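Local coordinates for protein tRNA (cytosine(72)-C(5))-methyltransferase (Pyrococcus horikoshii, PDB 5ZVE) that transfers a methyl group from S-adenosyl-L-methionine to the C5 position of cytosine 72 in several tRNAs, at residues Val200-Ala205 and Glu224-Asp229; His214-Leu219 and Lys248-Val253. All blocks are in the same frame, centred on the assembly; numbering follows the deposited sequence.

Contact 1 (Val200-Ala205 and Glu224-Asp229); sequences VIIDMA and EIIAID. With SAH (S-adenosyl-L-homocysteine), chain C.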
loop_
_atom_site.group_PDB
_atom_site.type_symbol
_atom_site.label_atom_id
_atom_site.label_comp_id
_atom_site.label_asym_id
_atom_site.label_seq_id
_atom_site.Cartn_x
_atom_site.Cartn_y
_atom_site.Cartn_z
ATOM N N VAL A 200 -14.129 -22.250 0.199
ATOM C CA VAL A 200 -15.011 -21.111 0.008
ATOM C C VAL A 200 -14.260 -19.897 0.540
ATOM O O VAL A 200 -13.858 -19.874 1.703
ATOM C CB VAL A 200 -16.357 -21.290 0.726
ATOM C CG1 VAL A 200 -17.271 -20.111 0.442
ATOM C CG2 VAL A 200 -17.012 -22.592 0.286
ATOM N N ILE A 201 -14.054 -18.902 -0.317
ATOM C CA ILE A 201 -13.135 -17.807 -0.012
ATOM C C ILE A 201 -13.790 -16.439 -0.140
ATOM O O ILE A 201 -14.436 -16.143 -1.144
ATOM C CB ILE A 201 -11.900 -17.847 -0.944
ATOM C CG1 ILE A 201 -11.117 -19.144 -0.743
ATOM C CG2 ILE A 201 -11.015 -16.637 -0.720
ATOM C CD1 ILE A 201 -10.086 -19.403 -1.816
ATOM N N ILE A 202 -13.622 -15.603 0.881
ATOM C CA ILE A 202 -14.180 -14.259 0.845
ATOM C C ILE A 202 -13.150 -13.179 1.161
ATOM O O ILE A 202 -12.507 -13.208 2.209
ATOM C CB ILE A 202 -15.347 -14.102 1.831
ATOM C CG1 ILE A 202 -16.433 -15.148 1.560
ATOM C CG2 ILE A 202 -15.911 -12.688 1.746
ATOM C CD1 ILE A 202 -17.619 -15.042 2.501
ATOM N N ASP A 203 -13.005 -12.236 0.237
ATOM C CA ASP A 203 -12.252 -11.005 0.464
ATOM C C ASP A 203 -13.269 -9.886 0.688
ATOM O O ASP A 203 -13.914 -9.441 -0.258
ATOM C CB ASP A 203 -11.339 -10.712 -0.732
ATOM C CG ASP A 203 -10.277 -9.673 -0.430
ATOM O OD1 ASP A 203 -10.374 -8.976 0.601
ATOM O OD2 ASP A 203 -9.325 -9.568 -1.232
ATOM N N MET A 204 -13.423 -9.433 1.931
ATOM C CA MET A 204 -14.568 -8.581 2.255
ATOM C C MET A 204 -14.268 -7.091 2.172
ATOM O O MET A 204 -15.155 -6.267 2.367
ATOM C CB MET A 204 -15.112 -8.896 3.654
ATOM C CG MET A 204 -14.078 -8.965 4.764
ATOM S SD MET A 204 -14.866 -9.348 6.350
ATOM C CE MET A 204 -15.558 -10.929 5.975
ATOM N N ALA A 205 -13.023 -6.751 1.867
ATOM C CA ALA A 205 -12.661 -5.382 1.536
ATOM C C ALA A 205 -11.599 -5.456 0.456
ATOM O O ALA A 205 -10.412 -5.261 0.723
ATOM C CB ALA A 205 -12.157 -4.636 2.755
ATOM N N GLU A 224 -13.347 -20.398 -6.793
ATOM C CA GLU A 224 -14.036 -19.117 -6.870
ATOM C C GLU A 224 -13.650 -18.238 -5.688
ATOM O O GLU A 224 -13.481 -18.722 -4.565
ATOM C CB GLU A 224 -15.558 -19.318 -6.915
ATOM C CG GLU A 224 -16.375 -18.033 -6.753
ATOM C CD GLU A 224 -17.878 -18.275 -6.766
ATOM O OE1 GLU A 224 -18.502 -18.109 -7.836
ATOM O OE2 GLU A 224 -18.437 -18.617 -5.701
ATOM N N ILE A 225 -13.488 -16.947 -5.957
ATOM C CA ILE A 225 -13.219 -15.971 -4.914
ATOM C C ILE A 225 -14.333 -14.939 -4.894
ATOM O O ILE A 225 -14.651 -14.330 -5.917
ATOM C CB ILE A 225 -11.876 -15.255 -5.125
ATOM C CG1 ILE A 225 -10.746 -16.269 -5.309
ATOM C CG2 ILE A 225 -11.590 -14.317 -3.959
ATOM C CD1 ILE A 225 -9.451 -15.642 -5.807
ATOM N N ILE A 226 -14.935 -14.753 -3.729
ATOM C CA ILE A 226 -15.941 -13.720 -3.566
ATOM C C ILE A 226 -15.283 -12.457 -3.051
ATOM O O ILE A 226 -14.686 -12.458 -1.975
ATOM C CB ILE A 226 -17.048 -14.158 -2.607
ATOM C CG1 ILE A 226 -17.760 -15.386 -3.170
ATOM C CG2 ILE A 226 -18.028 -13.018 -2.380
ATOM C CD1 ILE A 226 -18.615 -16.089 -2.174
ATOM N N ALA A 227 -15.394 -11.380 -3.821
ATOM C CA ALA A 227 -14.717 -10.135 -3.484
ATOM C C ALA A 227 -15.710 -9.016 -3.222
ATOM O O ALA A 227 -16.505 -8.655 -4.087
ATOM C CB ALA A 227 -13.762 -9.742 -4.592
ATOM N N ILE A 228 -15.650 -8.466 -2.015
ATOM C CA ILE A 228 -16.613 -7.467 -1.576
ATOM C C ILE A 228 -15.980 -6.090 -1.453
ATOM O O ILE A 228 -14.864 -5.963 -0.959
ATOM C CB ILE A 228 -17.217 -7.859 -0.212
ATOM C CG1 ILE A 228 -17.868 -9.239 -0.293
ATOM C CG2 ILE A 228 -18.198 -6.808 0.276
ATOM C CD1 ILE A 228 -18.317 -9.768 1.034
ATOM N N ASP A 229 -16.697 -5.062 -1.890
ATOM C CA ASP A 229 -16.316 -3.689 -1.590
ATOM C C ASP A 229 -17.534 -2.776 -1.664
ATOM O O ASP A 229 -18.469 -3.041 -2.417
ATOM C CB ASP A 229 -15.227 -3.189 -2.535
ATOM C CG ASP A 229 -14.358 -2.127 -1.896
ATOM O OD1 ASP A 229 -14.788 -0.955 -1.840
ATOM O OD2 ASP A 229 -13.243 -2.462 -1.447
HETATM N N SAH C . -7.502 -5.299 0.001
HETATM C CA SAH C . -7.373 -4.296 -1.050
HETATM C CB SAH C . -7.330 -2.883 -0.468
HETATM C CG SAH C . -8.260 -2.615 0.718
HETATM S SD SAH C . -8.413 -0.838 1.025
HETATM C C SAH C . -6.176 -4.548 -1.971
HETATM O O SAH C . -5.290 -5.349 -1.671
HETATM O OXT SAH C . -6.066 -3.958 -3.045
HETATM C "C5'" SAH C . -9.909 -1.019 2.038
HETATM C "C4'" SAH C . -11.205 -1.102 1.235
HETATM O "O4'" SAH C . -12.303 -1.265 2.111
HETATM C "C3'" SAH C . -11.515 0.134 0.401
HETATM O "O3'" SAH C . -11.500 -0.217 -0.963
HETATM C "C2'" SAH C . -12.928 0.540 0.776
HETATM O "O2'" SAH C . -13.702 0.742 -0.381
HETATM C "C1'" SAH C . -13.443 -0.672 1.524
HETATM N N9 SAH C . -14.481 -0.367 2.532
HETATM C C8 SAH C . -14.524 0.666 3.435
HETATM N N7 SAH C . -15.656 0.550 4.170
HETATM C C5 SAH C . -16.336 -0.540 3.749
HETATM C C6 SAH C . -17.539 -1.115 4.145
HETATM N N6 SAH C . -18.262 -0.581 5.127
HETATM N N1 SAH C . -17.982 -2.256 3.511
HETATM C C2 SAH C . -17.238 -2.819 2.491
HETATM N N3 SAH C . -16.048 -2.242 2.102
HETATM C C4 SAH C . -15.606 -1.121 2.722
HETATM O O HOH W 1 -15.607 -18.297 -3.011
#
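Ile202 and Ile228 meet on one face of two neighbouring parallel strands, Ile202 CG2 lying 3.8 Å from Ile228 CD1. The Ile228 chain reaches that far because its CG1 stands anti to the carbonyl carbon (chi1 -57°) and CD1 extends onward, toward Met204 as well. On the other face, Ile201 CG2 touches Ile225 CG2 at 4.0 Å, near Asp203 and Ala227; there Asp203 OD2 is satisfied by Thr212 OG1 of helix 210-218. Between the faces the backbones are tightly laced: Ile226 N to Ile201 O at 3.0 Å, Asp203 N to Ile226 O at 2.8 Å, and Ile228 N to Asp203 O at 2.7 Å, the last bond nearly straight (169° at the hydrogen). At the exposed Glu224 end the ladder slackens. A water is inserted there, donating to Glu224 O at 2.7 Å and accepting from Ile201 N. At the far end the loop after strand 201-203 and the last residue of strand 225-229 reach S-adenosyl-L-homocysteine. Ala205 O accepts a hydrogen bond from its amino N at 3.0 Å, and Asp229 OD1 makes a very short 2.5 Å bond with ribose O2', while OD2 lies near O3'. Backbone N-H groups of Ser231 and Ala207 bind OD1 and OD2 respectively and help fix the carboxylate. With an alanine in place of this acid, ribose O2' would probably lose its acceptor and the N-H groups of Ser231 and Ala207 theirs. Such a beta-alpha-beta start, with a glycine-containing cofactor loop after the first strand and a ribose-binding acid ending the second, is the signature of the Rossmann-like class I methyltransferase fold.

Contact 2 (His214-Leu219 and Lys248-Val253); sequences HIAQLL and KNVKLV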
loop_
_atom_site.group_PDB
_atom_site.type_symbol
_atom_site.label_atom_id
_atom_site.label_comp_id
_atom_site.label_asym_id
_atom_site.label_seq_id
_atom_site.Cartn_x
_atom_site.Cartn_y
_atom_site.Cartn_z
ATOM N N HIS A 214 -4.009 -11.836 -6.265
ATOM C CA HIS A 214 -2.918 -12.684 -5.801
ATOM C C HIS A 214 -3.446 -14.066 -5.405
ATOM O O HIS A 214 -2.852 -15.088 -5.748
ATOM C CB HIS A 214 -2.187 -12.020 -4.630
ATOM C CG HIS A 214 -0.916 -12.704 -4.237
ATOM N ND1 HIS A 214 -0.155 -12.298 -3.164
ATOM C CD2 HIS A 214 -0.266 -13.764 -4.779
ATOM C CE1 HIS A 214 0.906 -13.080 -3.055
ATOM N NE2 HIS A 214 0.861 -13.976 -4.024
ATOM N N ILE A 215 -4.568 -14.090 -4.689
ATOM C CA ILE A 215 -5.239 -15.343 -4.348
ATOM C C ILE A 215 -5.601 -16.114 -5.612
ATOM O O ILE A 215 -5.442 -17.337 -5.686
ATOM C CB ILE A 215 -6.519 -15.105 -3.518
ATOM C CG1 ILE A 215 -6.194 -14.357 -2.228
ATOM C CG2 ILE A 215 -7.198 -16.425 -3.192
ATOM C CD1 ILE A 215 -5.515 -15.202 -1.180
ATOM N N ALA A 216 -6.079 -15.382 -6.610
ATOM C CA ALA A 216 -6.492 -15.974 -7.877
ATOM C C ALA A 216 -5.344 -16.694 -8.583
ATOM O O ALA A 216 -5.541 -17.770 -9.144
ATOM C CB ALA A 216 -7.083 -14.905 -8.782
ATOM N N GLN A 217 -4.146 -16.117 -8.550
ATOM C CA GLN A 217 -3.006 -16.760 -9.205
ATOM C C GLN A 217 -2.457 -17.910 -8.356
ATOM O O GLN A 217 -1.939 -18.886 -8.895
ATOM C CB GLN A 217 -1.903 -15.742 -9.527
ATOM C CG GLN A 217 -1.041 -15.298 -8.362
ATOM C CD GLN A 217 -0.025 -14.238 -8.773
ATOM O OE1 GLN A 217 -0.384 -13.213 -9.356
ATOM N NE2 GLN A 217 1.250 -14.491 -8.488
ATOM N N LEU A 218 -2.573 -17.805 -7.035
ATOM C CA LEU A 218 -2.213 -18.921 -6.162
ATOM C C LEU A 218 -3.149 -20.106 -6.383
ATOM O O LEU A 218 -2.751 -21.263 -6.230
ATOM C CB LEU A 218 -2.243 -18.508 -4.689
ATOM C CG LEU A 218 -1.226 -17.467 -4.220
ATOM C CD1 LEU A 218 -1.623 -16.942 -2.845
ATOM C CD2 LEU A 218 0.188 -18.057 -4.201
ATOM N N LEU A 219 -4.398 -19.807 -6.731
ATOM C CA LEU A 219 -5.381 -20.838 -7.053
ATOM C C LEU A 219 -5.229 -21.309 -8.493
ATOM O O LEU A 219 -5.856 -22.286 -8.905
ATOM C CB LEU A 219 -6.803 -20.319 -6.821
ATOM C CG LEU A 219 -7.230 -20.049 -5.377
ATOM C CD1 LEU A 219 -8.728 -19.819 -5.308
ATOM C CD2 LEU A 219 -6.820 -21.189 -4.471
ATOM N N LYS A 248 -9.880 -14.987 -13.880
ATOM C CA LYS A 248 -11.187 -15.532 -14.233
ATOM C C LYS A 248 -11.822 -16.175 -13.011
ATOM O O LYS A 248 -12.773 -16.947 -13.112
ATOM C CB LYS A 248 -11.048 -16.558 -15.357
ATOM C CG LYS A 248 -10.371 -16.014 -16.602
ATOM C CD LYS A 248 -10.224 -17.087 -17.665
ATOM C CE LYS A 248 -9.594 -16.534 -18.931
ATOM N NZ LYS A 248 -9.612 -17.541 -20.027
ATOM N N ASN A 249 -11.278 -15.825 -11.854
ATOM C CA ASN A 249 -11.489 -16.580 -10.636
ATOM C C ASN A 249 -12.417 -15.884 -9.639
ATOM O O ASN A 249 -12.778 -16.447 -8.605
ATOM C CB ASN A 249 -10.115 -16.863 -10.016
ATOM C CG ASN A 249 -10.153 -17.967 -9.003
ATOM O OD1 ASN A 249 -11.057 -18.800 -9.017
ATOM N ND2 ASN A 249 -9.128 -18.033 -8.162
ATOM N N VAL A 250 -12.805 -14.657 -9.962
ATOM C CA VAL A 250 -13.359 -13.754 -8.963
ATOM C C VAL A 250 -14.794 -13.327 -9.253
ATOM O O VAL A 250 -15.134 -12.971 -10.384
ATOM C CB VAL A 250 -12.483 -12.491 -8.832
ATOM C CG1 VAL A 250 -13.063 -11.539 -7.816
ATOM C CG2 VAL A 250 -11.075 -12.882 -8.426
ATOM N N LYS A 251 -15.631 -13.380 -8.220
ATOM C CA LYS A 251 -16.987 -12.846 -8.282
ATOM C C LYS A 251 -17.097 -11.574 -7.448
ATOM O O LYS A 251 -16.921 -11.601 -6.228
ATOM C CB LYS A 251 -18.003 -13.884 -7.804
ATOM C CG LYS A 251 -19.426 -13.351 -7.688
ATOM C CD LYS A 251 -19.967 -12.891 -9.036
ATOM C CE LYS A 251 -21.485 -12.761 -9.020
ATOM N NZ LYS A 251 -21.971 -12.016 -7.828
ATOM N N LEU A 252 -17.381 -10.462 -8.117
ATOM C CA LEU A 252 -17.522 -9.175 -7.446
ATOM C C LEU A 252 -18.932 -8.955 -6.921
ATOM O O LEU A 252 -19.911 -9.149 -7.636
ATOM C CB LEU A 252 -17.154 -8.030 -8.392
ATOM C CG LEU A 252 -15.734 -7.464 -8.345
ATOM C CD1 LEU A 252 -14.722 -8.565 -8.389
ATOM C CD2 LEU A 252 -15.521 -6.528 -9.514
ATOM N N VAL A 253 -19.026 -8.547 -5.661
ATOM C CA VAL A 253 -20.299 -8.135 -5.093
ATOM C C VAL A 253 -20.115 -6.800 -4.368
ATOM O O VAL A 253 -19.211 -6.633 -3.545
ATOM C CB VAL A 253 -20.894 -9.218 -4.151
ATOM C CG1 VAL A 253 -21.253 -10.469 -4.933
ATOM C CG2 VAL A 253 -19.946 -9.553 -3.025
#
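Ala216 and Asn249 form the heart of this small, buried contact, in which the flank of a helix meets the residue just ahead of a strand. Their CA atoms are 5.7 Å apart, and the bond to CB points toward the opposing segment in both residues. The apolar contacts come first. Ala216 CB lies 3.8 Å from Asn249 CB, a methyl against a methylene, and the same methyl reaches Val250 more loosely, its CB 4.5 Å from Val250 CG2. The short alanine side chain lets the helix come this near to Asn249. The second kind is polar against apolar: the flat amide of Asn249 runs on over the helix surface toward Leu219, and the two side chains cross at about a right angle. Asn249 carries its CG anti to the backbone N (chi1 -163°), which sends the amide across Ala216 to the isobutyl group of Leu219. Leu219 follows Ala216 by three residues, so both side chains come to the same side and meet the amide. No hydrogen bond joins the two segments, so they are held together by van der Waals packing. Hydrogen bonding instead shapes the helical partner from within: Leu218 N donates to His214 O at 3.0 Å, and Leu219 N to Ile215 O at 2.9 Å. Ile215, Gln217 and His214 face other surroundings, with Ile215 packing on Ala190 and Leu193 of helix 184-193, and Gln217 hydrogen-bonded to Arg39 and Val40. Helix 210-218 thus lies between helix 184-193 and the part of the sheet made by strands 225-229 and 250-254, while farther along the latter strand Leu252 packs against helix 232-245.

Overall arrangement
The two contacts lie side by side in the Rossmann-like methyltransferase domain, their centres about 8 Å apart. Along the chain their segments alternate: strand 201-203, helix 210-218, strand 225-229, then strand 250-254. Contact 1 pairs the two strands of a beta-alpha-beta unit, and contact 2 sets that unit's connecting helix against the start of the next strand, 250-254, which runs parallel to 225-229 in the same mixed sheet. Strand 225-229 is the common element: Ile225 N and O probably bond to Asn249 O and Lys251 N, and the Ile225 side chain packs on Ala216. Contact 1 reaches the cofactor pocket at the C-terminal ends of its strands, whereas contact 2 joins helix to sheet away from that pocket.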